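Local coordinates for protein neuroglobin (Symsagittifera roscoffensis, PDB 4B4Y) that probably binds oxygen at a haem iron, as a globin of the neuroglobin type associated with emerging nervous systems, at residues Q38-E41 against E45-Q48; M18-V23 against E135-A140. One frame throughout, in Å; residues are numbered along the deposited sequence.

Contact 1: residues Q38-E41 against E45-Q48. With HEM (protoporphyrin IX containing Fe), chain B.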
ATOM      1  N   GLN A  38       8.167  -7.568 -15.673  1.00 27.19           N
ATOM      2  CA  GLN A  38       8.457  -8.984 -15.986  1.00 27.45           C
ATOM      3  C   GLN A  38       8.032  -9.808 -14.765  1.00 27.65           C
ATOM      4  O   GLN A  38       7.496 -10.919 -14.923  1.00 26.17           O
ATOM      5  CB  GLN A  38       9.960  -9.163 -16.210  1.00 26.75           C
ATOM      6  CG  GLN A  38      10.358 -10.638 -16.659  1.00 32.60           C
ATOM      7  CD  GLN A  38      11.893 -10.936 -16.524  1.00 38.17           C
ATOM      8  OE1 GLN A  38      12.706 -10.013 -16.208  1.00 36.78           O
ATOM      9  NE2 GLN A  38      12.289 -12.230 -16.745  1.00 31.63           N
ATOM     10  N   PHE A  39       8.340  -9.317 -13.544  1.00 25.59           N
ATOM     11  CA  PHE A  39       7.989 -10.062 -12.314  1.00 25.44           C
ATOM     12  C   PHE A  39       6.469 -10.364 -12.270  1.00 26.68           C
ATOM     13  O   PHE A  39       6.053 -11.485 -11.909  1.00 26.60           O
ATOM     14  CB  PHE A  39       8.348  -9.224 -11.108  1.00 25.05           C
ATOM     15  CG  PHE A  39       8.079  -9.869  -9.766  1.00 23.41           C
ATOM     16  CD1 PHE A  39       8.554 -11.100  -9.453  1.00 25.02           C
ATOM     17  CD2 PHE A  39       7.373  -9.169  -8.792  1.00 23.60           C
ATOM     18  CE1 PHE A  39       8.320 -11.670  -8.158  1.00 21.96           C
ATOM     19  CE2 PHE A  39       7.161  -9.682  -7.529  1.00 25.42           C
ATOM     20  CZ  PHE A  39       7.600 -10.921  -7.195  1.00 23.28           C
ATOM     21  N   MET A  40       5.667  -9.363 -12.620  1.00 25.29           N
ATOM     22  CA  MET A  40       4.215  -9.491 -12.611  1.00 26.19           C
ATOM     23  C   MET A  40       3.706 -10.377 -13.791  1.00 26.16           C
ATOM     24  O   MET A  40       2.752 -11.080 -13.609  1.00 23.88           O
ATOM     25  CB  MET A  40       3.545  -8.076 -12.626  1.00 24.48           C
ATOM     26  CG  MET A  40       3.844  -7.263 -11.282  1.00 23.98           C
ATOM     27  SD  MET A  40       3.042  -5.618 -11.379  1.00 27.16           S
ATOM     28  CE  MET A  40       1.296  -6.107 -11.009  1.00 29.45           C
ATOM     29  N   GLU A  41       4.353 -10.324 -14.959  1.00 25.09           N
ATOM     30  CA  GLU A  41       4.052 -11.260 -16.056  1.00 26.06           C
ATOM     31  C   GLU A  41       4.279 -12.709 -15.712  1.00 25.24           C
ATOM     32  O   GLU A  41       3.412 -13.598 -15.996  1.00 27.01           O
ATOM     33  CB  GLU A  41       4.828 -10.862 -17.318  1.00 27.21           C
ATOM     34  CG  GLU A  41       4.314  -9.538 -17.867  1.00 28.05           C
ATOM     35  CD  GLU A  41       5.118  -9.036 -19.013  1.00 30.01           C
ATOM     36  OE1 GLU A  41       6.303  -9.469 -19.093  1.00 31.93           O
ATOM     37  OE2 GLU A  41       4.589  -8.158 -19.787  1.00 31.69           O
ATOM     38  N   GLU A  45       0.156 -14.358  -9.515  1.00 29.37           N
ATOM     39  CA  GLU A  45      -0.388 -14.080  -8.182  1.00 31.22           C
ATOM     40  C   GLU A  45      -0.013 -12.750  -7.529  1.00 32.94           C
ATOM     41  O   GLU A  45      -0.622 -12.389  -6.484  1.00 34.27           O
ATOM     42  CB  GLU A  45       0.005 -15.186  -7.227  1.00 32.14           C
ATOM     43  CG  GLU A  45       1.537 -15.308  -6.920  1.00 33.50           C
ATOM     44  CD  GLU A  45       2.317 -16.235  -7.893  1.00 32.76           C
ATOM     45  OE1 GLU A  45       2.090 -16.158  -9.124  1.00 29.10           O
ATOM     46  OE2 GLU A  45       3.154 -17.027  -7.381  1.00 30.65           O
ATOM     47  N   THR A  46       0.974 -12.019  -8.086  1.00 30.70           N
ATOM     48  CA  THR A  46       1.325 -10.730  -7.522  1.00 30.22           C
ATOM     49  C   THR A  46       0.201  -9.708  -7.720  1.00 30.98           C
ATOM     50  O   THR A  46       0.204  -8.585  -7.148  1.00 29.92           O
ATOM     51  CB  THR A  46       2.566 -10.150  -8.267  1.00 29.97           C
ATOM     52  OG1 THR A  46       2.234 -10.146  -9.635  1.00 25.54           O
ATOM     53  CG2 THR A  46       3.796 -11.030  -8.098  1.00 27.93           C
ATOM     54  N   PHE A  47      -0.729 -10.022  -8.607  1.00 31.02           N
ATOM     55  CA  PHE A  47      -1.823  -9.075  -8.881  1.00 30.78           C
ATOM     56  C   PHE A  47      -2.826  -9.163  -7.697  1.00 31.39           C
ATOM     57  O   PHE A  47      -3.584  -8.223  -7.518  1.00 32.31           O
ATOM     58  CB  PHE A  47      -2.604  -9.433 -10.134  1.00 31.38           C
ATOM     59  CG  PHE A  47      -2.093  -8.785 -11.408  1.00 30.98           C
ATOM     60  CD1 PHE A  47      -1.056  -9.346 -12.114  1.00 31.44           C
ATOM     61  CD2 PHE A  47      -2.654  -7.645 -11.895  1.00 32.07           C
ATOM     62  CE1 PHE A  47      -0.556  -8.800 -13.298  1.00 28.24           C
ATOM     63  CE2 PHE A  47      -2.154  -7.085 -13.087  1.00 32.08           C
ATOM     64  CZ  PHE A  47      -1.091  -7.710 -13.784  1.00 28.22           C
ATOM     65  N   GLN A  48      -2.820 -10.243  -6.917  1.00 30.51           N
ATOM     66  CA  GLN A  48      -3.555 -10.299  -5.657  1.00 34.19           C
ATOM     67  C   GLN A  48      -2.717  -9.797  -4.472  1.00 34.31           C
ATOM     68  O   GLN A  48      -3.289  -9.205  -3.610  1.00 36.51           O
ATOM     69  CB  GLN A  48      -4.073 -11.700  -5.285  1.00 34.73           C
ATOM     70  CG  GLN A  48      -4.784 -12.415  -6.442  1.00 43.22           C
ATOM     71  CD  GLN A  48      -5.684 -11.510  -7.331  1.00 52.10           C
ATOM     72  OE1 GLN A  48      -6.428 -10.593  -6.823  1.00 54.53           O
ATOM     73  NE2 GLN A  48      -5.617 -11.759  -8.689  1.00 50.78           N
TER
HETATM   74  CHA HEM B1155       6.321  -3.045  -0.334  1.00 25.51           C
HETATM   75  CHB HEM B1155      10.963  -3.220  -1.577  1.00 29.69           C
HETATM   76  CHC HEM B1155      10.451  -8.012  -2.431  1.00 28.89           C
HETATM   77  CHD HEM B1155       5.679  -7.511  -2.258  1.00 27.79           C
HETATM   78  C1A HEM B1155       7.622  -2.672  -0.577  1.00 29.66           C
HETATM   79  C2A HEM B1155       8.217  -1.417  -0.257  1.00 32.45           C
HETATM   80  C3A HEM B1155       9.480  -1.458  -0.605  1.00 29.74           C
HETATM   81  C4A HEM B1155       9.749  -2.756  -1.093  1.00 28.57           C
HETATM   82  CMA HEM B1155      10.570  -0.341  -0.450  1.00 26.43           C
HETATM   83  CAA HEM B1155       7.435  -0.227   0.396  1.00 33.92           C
HETATM   84  CBA HEM B1155       7.006   0.709  -0.712  1.00 38.06           C
HETATM   85  CGA HEM B1155       6.013   1.747  -0.232  1.00 48.41           C
HETATM   86  O1A HEM B1155       6.137   2.344   0.831  1.00 45.29           O
HETATM   87  O2A HEM B1155       5.022   1.992  -0.951  1.00 60.68           O
HETATM   88  C1B HEM B1155      11.272  -4.562  -1.887  1.00 30.11           C
HETATM   89  C2B HEM B1155      12.591  -5.115  -2.154  1.00 31.18           C
HETATM   90  C3B HEM B1155      12.467  -6.417  -2.352  1.00 32.13           C
HETATM   91  C4B HEM B1155      11.053  -6.740  -2.275  1.00 31.97           C
HETATM   92  CMB HEM B1155      13.884  -4.256  -2.130  1.00 26.60           C
HETATM   93  CAB HEM B1155      13.585  -7.416  -2.714  1.00 31.51           C
HETATM   94  CBB HEM B1155      14.499  -7.747  -1.797  1.00 30.77           C
HETATM   95  C1C HEM B1155       9.101  -8.264  -2.548  1.00 29.04           C
HETATM   96  C2C HEM B1155       8.466  -9.455  -3.143  1.00 30.54           C
HETATM   97  C3C HEM B1155       7.162  -9.270  -3.173  1.00 27.95           C
HETATM   98  C4C HEM B1155       6.923  -7.997  -2.560  1.00 30.45           C
HETATM   99  CMC HEM B1155       9.211 -10.681  -3.733  1.00 22.81           C
HETATM  100  CAC HEM B1155       6.077 -10.291  -3.693  1.00 27.14           C
HETATM  101  CBC HEM B1155       4.974  -9.788  -4.258  1.00 26.31           C
HETATM  102  C1D HEM B1155       5.393  -6.364  -1.540  1.00 35.05           C
HETATM  103  C2D HEM B1155       4.105  -5.989  -0.933  1.00 35.75           C
HETATM  104  C3D HEM B1155       4.388  -4.646  -0.384  1.00 38.03           C
HETATM  105  C4D HEM B1155       5.743  -4.258  -0.705  1.00 30.58           C
HETATM  106  CMD HEM B1155       2.750  -6.703  -0.918  1.00 37.38           C
HETATM  107  CAD HEM B1155       3.399  -3.675   0.257  1.00 32.85           C
HETATM  108  CBD HEM B1155       3.624  -3.568  -1.295  1.00 40.55           C
HETATM  109  CGD HEM B1155       2.757  -2.503  -1.617  1.00 48.07           C
HETATM  110  O1D HEM B1155       2.539  -2.369  -2.838  1.00 44.85           O
HETATM  111  O2D HEM B1155       2.329  -1.934  -0.556  1.00 52.62           O
HETATM  112  NA  HEM B1155       8.589  -3.458  -1.067  1.00 29.35           N
HETATM  113  NB  HEM B1155      10.398  -5.577  -1.961  1.00 31.22           N
HETATM  114  NC  HEM B1155       8.129  -7.400  -2.228  1.00 28.10           N
HETATM  115  ND  HEM B1155       6.307  -5.345  -1.291  1.00 32.39           N
HETATM  116 FE   HEM B1155       8.319  -5.424  -1.591  1.00 25.56          FE
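Met-40 and Thr-46 mark the closest backbone approach, with Met-40 CA 6.0 Å from Thr-46 CA, where the end of helix 28-42 meets the short helix 46-49 after a short connection. Thr-46 points its side chain at the longer helix and divides it between two neighbours. Its methyl CG2 goes to Phe-39. Thr-46 CG2 sits 4.1 Å from the centroid of the Phe-39 ring, off-centre, as a CH-pi contact. Thr-46 OG1 packs against Met-40, 3.6 Å from Met-40 CA and nearly as close to Met-40 CG. Chi1 of 54° sets Thr-46 OG1 between the backbone N and the carbonyl carbon. There it is also hydrogen-bonded to Asn-43 O just before the short helix, so the polar end of this buried side chain has a partner and its rotation is probably fixed.

Met-40 continues past Thr-46 to Phe-47. Met-40 runs nearly perpendicular to Phe-47, and a bend at chi3 (78°) carries the terminal methyl over the aromatic ring. Met-40 CE stands 3.9 Å from the Phe-47 ring centroid, almost on the ring normal. The sulfur is farther off, with Met-40 SD 5.5 Å from the same centroid. This is a Met-aromatic contact made mainly through the methyl.

Phe-39 faces the haem with the far end of its ring. Phe-39 CZ is 3.8 Å from the haem methyl CMC. The vinyl carbon CAC lies at the ring edge, in plane, 3.9 Å from Phe-39 CZ. Leu-116 of helix 111-127 and Phe-50 also touch this ring. The arrangement belongs to the B-C corner of the globin fold, where apolar side chains join the two helices and one of them lines the haem pocket.

Contact 2: residues M18-V23 against E135-A140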
ATOM      1  N   MET A  18      29.311  -1.539  -8.765  1.00 38.93           N
ATOM      2  CA  MET A  18      29.351  -0.094  -9.090  1.00 39.11           C
ATOM      3  C   MET A  18      29.575   0.107 -10.572  1.00 38.43           C
ATOM      4  O   MET A  18      28.921   0.963 -11.199  1.00 37.72           O
ATOM      5  CB  MET A  18      30.423   0.652  -8.275  1.00 40.03           C
ATOM      6  CG  MET A  18      29.959   0.795  -6.897  1.00 42.83           C
ATOM      7  SD  MET A  18      28.788   2.151  -6.883  1.00 51.55           S
ATOM      8  CE  MET A  18      29.200   2.677  -5.222  1.00 52.98           C
ATOM      9  N   GLU A  19      30.398  -0.742 -11.169  1.00 36.97           N
ATOM     10  CA  GLU A  19      30.561  -0.580 -12.595  1.00 38.96           C
ATOM     11  C   GLU A  19      29.208  -0.853 -13.358  1.00 39.68           C
ATOM     12  O   GLU A  19      28.909  -0.182 -14.363  1.00 40.67           O
ATOM     13  CB  GLU A  19      31.619  -1.551 -13.014  1.00 40.16           C
ATOM     14  CG  GLU A  19      31.875  -1.729 -14.464  1.00 48.22           C
ATOM     15  CD  GLU A  19      32.893  -2.897 -14.650  1.00 59.68           C
ATOM     16  OE1 GLU A  19      33.924  -2.989 -13.897  1.00 65.33           O
ATOM     17  OE2 GLU A  19      32.693  -3.739 -15.547  1.00 65.22           O
ATOM     18  N   ASP A  20      28.353  -1.764 -12.861  1.00 37.24           N
ATOM     19  CA  ASP A  20      27.043  -1.893 -13.568  1.00 36.29           C
ATOM     20  C   ASP A  20      26.057  -0.818 -13.150  1.00 33.99           C
ATOM     21  O   ASP A  20      25.246  -0.381 -13.967  1.00 34.24           O
ATOM     22  CB  ASP A  20      26.450  -3.300 -13.438  1.00 35.00           C
ATOM     23  CG  ASP A  20      27.403  -4.374 -13.950  1.00 38.41           C
ATOM     24  OD1 ASP A  20      28.126  -4.100 -14.979  1.00 42.70           O
ATOM     25  OD2 ASP A  20      27.398  -5.493 -13.352  1.00 38.20           O
ATOM     26  N   VAL A  21      26.085  -0.400 -11.894  1.00 33.38           N
ATOM     27  CA  VAL A  21      25.266   0.742 -11.531  1.00 35.16           C
ATOM     28  C   VAL A  21      25.473   1.932 -12.491  1.00 37.07           C
ATOM     29  O   VAL A  21      24.482   2.505 -12.965  1.00 39.48           O
ATOM     30  CB  VAL A  21      25.486   1.138 -10.094  1.00 35.47           C
ATOM     31  CG1 VAL A  21      24.793   2.454  -9.788  1.00 35.85           C
ATOM     32  CG2 VAL A  21      24.906   0.047  -9.191  1.00 33.78           C
ATOM     33  N   GLN A  22      26.715   2.234 -12.896  1.00 36.92           N
ATOM     34  CA  GLN A  22      26.898   3.360 -13.815  1.00 40.01           C
ATOM     35  C   GLN A  22      26.204   3.157 -15.112  1.00 37.86           C
ATOM     36  O   GLN A  22      25.767   4.133 -15.707  1.00 38.72           O
ATOM     37  CB  GLN A  22      28.383   3.543 -14.226  1.00 40.73           C
ATOM     38  CG  GLN A  22      29.274   4.182 -13.244  1.00 49.13           C
ATOM     39  CD  GLN A  22      30.579   4.695 -13.994  1.00 54.52           C
ATOM     40  OE1 GLN A  22      30.607   4.810 -15.243  1.00 55.36           O
ATOM     41  NE2 GLN A  22      31.623   4.965 -13.234  1.00 53.47           N
ATOM     42  N   VAL A  23      26.256   1.917 -15.637  1.00 36.28           N
ATOM     43  CA  VAL A  23      25.603   1.606 -16.934  1.00 34.79           C
ATOM     44  C   VAL A  23      24.108   1.802 -16.766  1.00 32.78           C
ATOM     45  O   VAL A  23      23.449   2.393 -17.644  1.00 32.52           O
ATOM     46  CB  VAL A  23      25.937   0.115 -17.411  1.00 36.08           C
ATOM     47  CG1 VAL A  23      25.083  -0.240 -18.556  1.00 33.57           C
ATOM     48  CG2 VAL A  23      27.479   0.007 -17.776  1.00 38.16           C
ATOM     49  N   GLU A 135      30.685 -14.382 -15.273  1.00 32.03           N
ATOM     50  CA  GLU A 135      30.325 -15.203 -14.149  1.00 33.96           C
ATOM     51  C   GLU A 135      30.514 -14.511 -12.798  1.00 35.32           C
ATOM     52  O   GLU A 135      29.654 -14.679 -11.869  1.00 35.90           O
ATOM     53  CB  GLU A 135      31.138 -16.520 -14.148  1.00 34.12           C
ATOM     54  CG  GLU A 135      30.745 -17.474 -12.969  1.00 40.01           C
ATOM     55  CD  GLU A 135      31.573 -18.822 -12.890  1.00 45.16           C
ATOM     56  OE1 GLU A 135      32.530 -19.095 -13.660  1.00 45.83           O
ATOM     57  OE2 GLU A 135      31.242 -19.605 -12.012  1.00 48.24           O
ATOM     58  N   GLU A 136      31.643 -13.795 -12.649  1.00 34.10           N
ATOM     59  CA  GLU A 136      31.947 -13.057 -11.406  1.00 34.31           C
ATOM     60  C   GLU A 136      30.940 -11.955 -11.177  1.00 31.09           C
ATOM     61  O   GLU A 136      30.568 -11.744 -10.066  1.00 29.42           O
ATOM     62  CB  GLU A 136      33.375 -12.384 -11.441  1.00 36.28           C
ATOM     63  CG  GLU A 136      34.520 -13.399 -11.372  1.00 46.17           C
ATOM     64  CD  GLU A 136      34.964 -14.029 -12.769  1.00 57.96           C
ATOM     65  OE1 GLU A 136      34.455 -13.672 -13.892  1.00 57.62           O
ATOM     66  OE2 GLU A 136      35.850 -14.930 -12.696  1.00 62.56           O
ATOM     67  N   LYS A 137      30.534 -11.246 -12.219  1.00 29.96           N
ATOM     68  CA  LYS A 137      29.460 -10.256 -12.021  1.00 32.01           C
ATOM     69  C   LYS A 137      28.165 -10.958 -11.593  1.00 32.38           C
ATOM     70  O   LYS A 137      27.475 -10.508 -10.633  1.00 32.69           O
ATOM     71  CB  LYS A 137      29.177  -9.427 -13.274  1.00 31.35           C
ATOM     72  CG  LYS A 137      30.157  -8.275 -13.514  1.00 32.42           C
ATOM     73  CD  LYS A 137      29.784  -7.485 -14.755  1.00 39.50           C
ATOM     74  CE  LYS A 137      30.882  -6.440 -15.178  1.00 36.28           C
ATOM     75  NZ  LYS A 137      30.604  -5.482 -14.107  1.00 42.09           N
ATOM     76  N   LYS A 138      27.881 -12.094 -12.244  1.00 32.39           N
ATOM     77  CA  LYS A 138      26.636 -12.813 -11.914  1.00 32.34           C
ATOM     78  C   LYS A 138      26.619 -13.112 -10.429  1.00 31.71           C
ATOM     79  O   LYS A 138      25.631 -12.803  -9.750  1.00 31.00           O
ATOM     80  CB  LYS A 138      26.426 -14.103 -12.750  1.00 31.11           C
ATOM     81  CG  LYS A 138      25.263 -14.923 -12.203  1.00 32.46           C
ATOM     82  CD  LYS A 138      24.934 -16.192 -13.034  1.00 33.73           C
ATOM     83  CE  LYS A 138      26.146 -17.120 -13.164  1.00 33.36           C
ATOM     84  NZ  LYS A 138      25.797 -18.530 -13.201  1.00 34.28           N
ATOM     85  N   GLU A 139      27.727 -13.647  -9.901  1.00 31.90           N
ATOM     86  CA  GLU A 139      27.809 -13.993  -8.472  1.00 31.78           C
ATOM     87  C   GLU A 139      27.786 -12.729  -7.607  1.00 32.27           C
ATOM     88  O   GLU A 139      27.204 -12.753  -6.512  1.00 33.94           O
ATOM     89  CB  GLU A 139      29.167 -14.699  -8.123  1.00 34.09           C
ATOM     90  CG  GLU A 139      29.320 -16.155  -8.308  0.50 37.36           C
ATOM     91  CD  GLU A 139      30.660 -16.666  -7.688  0.50 47.40           C
ATOM     92  OE1 GLU A 139      30.957 -16.398  -6.461  0.50 45.86           O
ATOM     93  OE2 GLU A 139      31.404 -17.342  -8.452  0.50 47.65           O
ATOM     94  N   ALA A 140      28.421 -11.640  -8.045  1.00 29.13           N
ATOM     95  CA  ALA A 140      28.353 -10.388  -7.239  1.00 29.84           C
ATOM     96  C   ALA A 140      26.863  -9.897  -7.107  1.00 29.73           C
ATOM     97  O   ALA A 140      26.370  -9.575  -5.989  1.00 28.81           O
ATOM     98  CB  ALA A 140      29.237  -9.250  -7.879  1.00 26.99           C
TER
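The side chain of Lys-137 runs extended as far as CE and then bends at chi4, -74°, which sets NZ between the carboxylates of Asp-20 and Glu-19. Glu-19 reaches the same point because its CG lies anti to the backbone N (chi1 172°) and the chain stays extended beyond CG. The helices keep a wide spacing here, with Asp-20 CA 8.8 Å from Lys-137 CA. Side chains bridge the distance.

Asp-20 and Lys-137 reach toward each other from their two helices. Lys-137 NZ donates to Asp-20 OD1 at 3.0 Å in a salt bridge. The ammonium group stands above the carboxylate plane, 40° out of it. The aliphatic part of the lysine also lies close to this carboxylate, with Lys-137 CD 3.4 Å from Asp-20 OD2. That second oxygen is hydrogen-bonded to Trp-141 NE1, one residue beyond the lysine segment. The two oxygens of Asp-20 thus hold different donors from the same helix, and this probably limits rotation of the carboxylate.

Glu-19 meets the lysine nearly side-on. Its salt bridge runs from Lys-137 NZ to Glu-19 OE2 at 3.1 Å, and the hydrogen bond within it is weak. Glu-19 is partly exposed and also touches Lys-132, whereas Asp-20 and Lys-137 are buried. Leu-16 of helix 11-24 packs on the lysine side chain. A methionine in place of Lys-137 would probably leave both carboxylates without their shared positive partner, with Asp-20 keeping its bond from Trp-141 but its buried negative charge less well balanced.

The three residues form a salt-bridge network between the first and last helices. One ammonium group, on a buried lysine, serves two acids, and its positive charge is likely to offset the repulsion between them and to help keep both deprotonated.

From the N terminus, helix 11-24 comes first and supplies residues 18-23 to contact 2. The next helix, 28-42, carries residues 38-41 into contact 1, which closes at once across three intervening residues onto helix 46-49. The chain then passes through the helices of the middle of the fold before helix 135-153 returns to residues 18-23 and closes contact 2, 112 residues on. Contact 1 is therefore nested inside the long loop of contact 2. Their centres are 26 Å apart, on opposite sides of the chain's centre, and they do not touch. Contact 1 packs the corner between helices 28-42 and 46-49 beside the haem, and contact 2 joins the first helix to the last.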